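Long-range contact in cytosol aminopeptidase (Staphylococcus aureus subsp. aureus, PDB 3KZW), which probably removes amino acids one at a time from the N-termini of peptides as a metal-dependent leucyl aminopeptidase: residues Val281-Thr286 against Arg369-Asp374. Sequence-based numbering, arbitrary orientation.
Sequences VGKGIT and RLVLAD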
ATOM      1  N   VAL A 281      37.178  -7.203  -5.041  1.00  2.66           N
ATOM      2  CA  VAL A 281      36.001  -7.902  -5.554  1.00  2.64           C
ATOM      3  C   VAL A 281      34.885  -6.910  -5.880  1.00  2.63           C
ATOM      4  O   VAL A 281      34.583  -6.023  -5.085  1.00  2.67           O
ATOM      5  CB  VAL A 281      35.501  -8.967  -4.546  1.00  2.63           C
ATOM      6  CG1 VAL A 281      34.298  -9.722  -5.095  1.00  2.63           C
ATOM      7  CG2 VAL A 281      36.621  -9.935  -4.199  1.00  2.57           C
ATOM      8  N   GLY A 282      34.277  -7.063  -7.052  1.00  2.63           N
ATOM      9  CA  GLY A 282      33.231  -6.144  -7.496  1.00  2.69           C
ATOM     10  C   GLY A 282      31.945  -6.823  -7.930  1.00  2.71           C
ATOM     11  O   GLY A 282      31.970  -7.829  -8.646  1.00  2.77           O
ATOM     12  N   LYS A 283      30.819  -6.270  -7.487  1.00  2.66           N
ATOM     13  CA  LYS A 283      29.505  -6.746  -7.901  1.00  2.67           C
ATOM     14  C   LYS A 283      29.176  -6.198  -9.289  1.00  2.69           C
ATOM     15  O   LYS A 283      29.028  -4.985  -9.471  1.00  2.69           O
ATOM     16  CB  LYS A 283      28.444  -6.319  -6.887  1.00  2.66           C
ATOM     17  CG  LYS A 283      27.017  -6.692  -7.261  1.00  2.65           C
ATOM     18  CD  LYS A 283      26.017  -5.965  -6.378  1.00  2.71           C
ATOM     19  CE  LYS A 283      24.624  -6.017  -6.978  1.00  2.75           C
ATOM     20  NZ  LYS A 283      23.611  -5.323  -6.139  1.00  2.87           N
ATOM     21  N   GLY A 284      29.065  -7.098 -10.260  1.00  2.67           N
ATOM     22  CA  GLY A 284      28.826  -6.708 -11.643  1.00  2.66           C
ATOM     23  C   GLY A 284      27.465  -7.095 -12.182  1.00  2.71           C
ATOM     24  O   GLY A 284      27.366  -7.660 -13.276  1.00  2.80           O
ATOM     25  N   ILE A 285      26.412  -6.788 -11.429  1.00  2.63           N
ATOM     26  CA  ILE A 285      25.054  -7.031 -11.910  1.00  2.67           C
ATOM     27  C   ILE A 285      24.683  -5.940 -12.913  1.00  2.71           C
ATOM     28  O   ILE A 285      24.382  -4.804 -12.533  1.00  2.74           O
ATOM     29  CB  ILE A 285      24.019  -7.141 -10.754  1.00  2.67           C
ATOM     30  CG1 ILE A 285      24.393  -8.272  -9.780  1.00  2.67           C
ATOM     31  CG2 ILE A 285      22.603  -7.344 -11.298  1.00  2.62           C
ATOM     32  CD1 ILE A 285      24.382  -9.683 -10.374  1.00  2.61           C
ATOM     33  N   THR A 286      24.727  -6.298 -14.196  1.00  2.69           N
ATOM     34  CA  THR A 286      24.511  -5.347 -15.288  1.00  2.68           C
ATOM     35  C   THR A 286      23.086  -4.795 -15.298  1.00  2.70           C
ATOM     36  O   THR A 286      22.862  -3.644 -15.686  1.00  2.74           O
ATOM     37  CB  THR A 286      24.862  -5.957 -16.661  1.00  2.69           C
ATOM     38  OG1 THR A 286      24.079  -7.137 -16.878  1.00  2.80           O
ATOM     39  CG2 THR A 286      26.342  -6.312 -16.732  1.00  2.63           C
ATOM     40  N   ARG A 369      24.703 -10.300  -2.753  1.00  2.64           N
ATOM     41  CA  ARG A 369      25.449 -11.090  -1.774  1.00  2.62           C
ATOM     42  C   ARG A 369      25.753 -12.505  -2.275  1.00  2.67           C
ATOM     43  O   ARG A 369      26.739 -13.117  -1.864  1.00  2.69           O
ATOM     44  CB  ARG A 369      24.711 -11.130  -0.430  1.00  2.61           C
ATOM     45  CG  ARG A 369      23.343 -11.806  -0.463  1.00  2.62           C
ATOM     46  CD  ARG A 369      22.499 -11.422   0.739  1.00  2.60           C
ATOM     47  NE  ARG A 369      21.918 -10.087   0.600  1.00  2.59           N
ATOM     48  CZ  ARG A 369      21.081  -9.530   1.472  1.00  2.61           C
ATOM     49  NH1 ARG A 369      20.711 -10.184   2.566  1.00  2.64           N
ATOM     50  NH2 ARG A 369      20.610  -8.313   1.250  1.00  2.54           N
ATOM     51  N   LEU A 370      24.905 -13.011  -3.170  1.00  2.72           N
ATOM     52  CA  LEU A 370      25.085 -14.342  -3.746  1.00  2.68           C
ATOM     53  C   LEU A 370      26.263 -14.388  -4.715  1.00  2.69           C
ATOM     54  O   LEU A 370      27.114 -15.272  -4.609  1.00  2.74           O
ATOM     55  CB  LEU A 370      23.804 -14.820  -4.438  1.00  2.67           C
ATOM     56  CG  LEU A 370      22.572 -15.080  -3.562  1.00  2.68           C
ATOM     57  CD1 LEU A 370      21.339 -15.263  -4.428  1.00  2.62           C
ATOM     58  CD2 LEU A 370      22.765 -16.283  -2.640  1.00  2.56           C
ATOM     59  N   VAL A 371      26.318 -13.436  -5.644  1.00  2.63           N
ATOM     60  CA  VAL A 371      27.410 -13.393  -6.618  1.00  2.63           C
ATOM     61  C   VAL A 371      28.741 -13.001  -5.973  1.00  2.68           C
ATOM     62  O   VAL A 371      29.799 -13.461  -6.404  1.00  2.73           O
ATOM     63  CB  VAL A 371      27.096 -12.495  -7.852  1.00  2.65           C
ATOM     64  CG1 VAL A 371      25.839 -12.981  -8.564  1.00  2.61           C
ATOM     65  CG2 VAL A 371      26.974 -11.020  -7.474  1.00  2.64           C
ATOM     66  N   LEU A 372      28.678 -12.165  -4.936  1.00  2.68           N
ATOM     67  CA  LEU A 372      29.864 -11.768  -4.183  1.00  2.65           C
ATOM     68  C   LEU A 372      30.440 -12.950  -3.420  1.00  2.70           C
ATOM     69  O   LEU A 372      31.657 -13.099  -3.331  1.00  2.78           O
ATOM     70  CB  LEU A 372      29.545 -10.626  -3.214  1.00  2.64           C
ATOM     71  CG  LEU A 372      29.367  -9.214  -3.780  1.00  2.65           C
ATOM     72  CD1 LEU A 372      28.686  -8.324  -2.756  1.00  2.64           C
ATOM     73  CD2 LEU A 372      30.697  -8.607  -4.227  1.00  2.61           C
ATOM     74  N   ALA A 373      29.558 -13.788  -2.880  1.00  2.69           N
ATOM     75  CA  ALA A 373      29.959 -14.976  -2.128  1.00  2.66           C
ATOM     76  C   ALA A 373      30.866 -15.898  -2.947  1.00  2.69           C
ATOM     77  O   ALA A 373      31.911 -16.335  -2.460  1.00  2.70           O
ATOM     78  CB  ALA A 373      28.734 -15.726  -1.643  1.00  2.66           C
ATOM     79  N   ASP A 374      30.461 -16.181  -4.186  1.00  2.68           N
ATOM     80  CA  ASP A 374      31.249 -17.011  -5.094  1.00  2.66           C
ATOM     81  C   ASP A 374      32.549 -16.319  -5.494  1.00  2.68           C
ATOM     82  O   ASP A 374      33.595 -16.961  -5.599  1.00  2.77           O
ATOM     83  CB  ASP A 374      30.436 -17.383  -6.341  1.00  2.66           C
ATOM     84  CG  ASP A 374      29.588 -18.641  -6.147  1.00  2.69           C
ATOM     85  OD1 ASP A 374      29.647 -19.270  -5.067  1.00  2.73           O
ATOM     86  OD2 ASP A 374      28.860 -19.010  -7.092  1.00  2.61           O
TER
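Leu372 reaches from its helix to the strand with one methyl, CD2. That methyl lies 3.9 Å from CG1 of Val281 and 4.0 Å from the backbone N of Lys283. It rests against the Val281 side chain and the backbone at Lys283. Val281 turns CG1 to the helix, with this methyl anti to its own backbone N (chi1 -178°). The Val281 and Leu372 side chains meet at a slant. The preceding helix residue, Val371, offers both of its methyls to Ile285, further along the strand. CD1 of Ile285 sits 4.0 Å from Val371 CG1 and 4.1 Å from Val371 CG2, so this single methyl lies against both prongs of the valine. With CG1 anti to the carbonyl carbon (chi1 -58°) and a further bend at chi2, CD1 comes nearer the helix than CB does.

Strand 278-285 is an inner strand of the catalytic-domain sheet, between the parallel strands 328-338 and 386-391. Helix 368-380 packs on one face of this sheet. It begins within the NTDAEGRL signature of M17 leucyl aminopeptidases, and the strand carries the start of the family's GKGITYDSGG segment. Both motifs border the active site in relatives, and probably do here. The N-to-C directions of the two segments differ by 136°, and their axes come within 8.4 Å. Ala391 and Leu393 also touch Leu372, and helix 248-254 covers Val371 through Leu250 and Val253.

Lys283 passes between the two apolar pairs. Its CG lies 4.3 Å from Val371 CG2, and its CB is 4.2 Å from Leu372 CD2. The extended chain then leads NZ away from the helix segment, to a salt bridge with Asp306 and a hydrogen bond with Thr392 O.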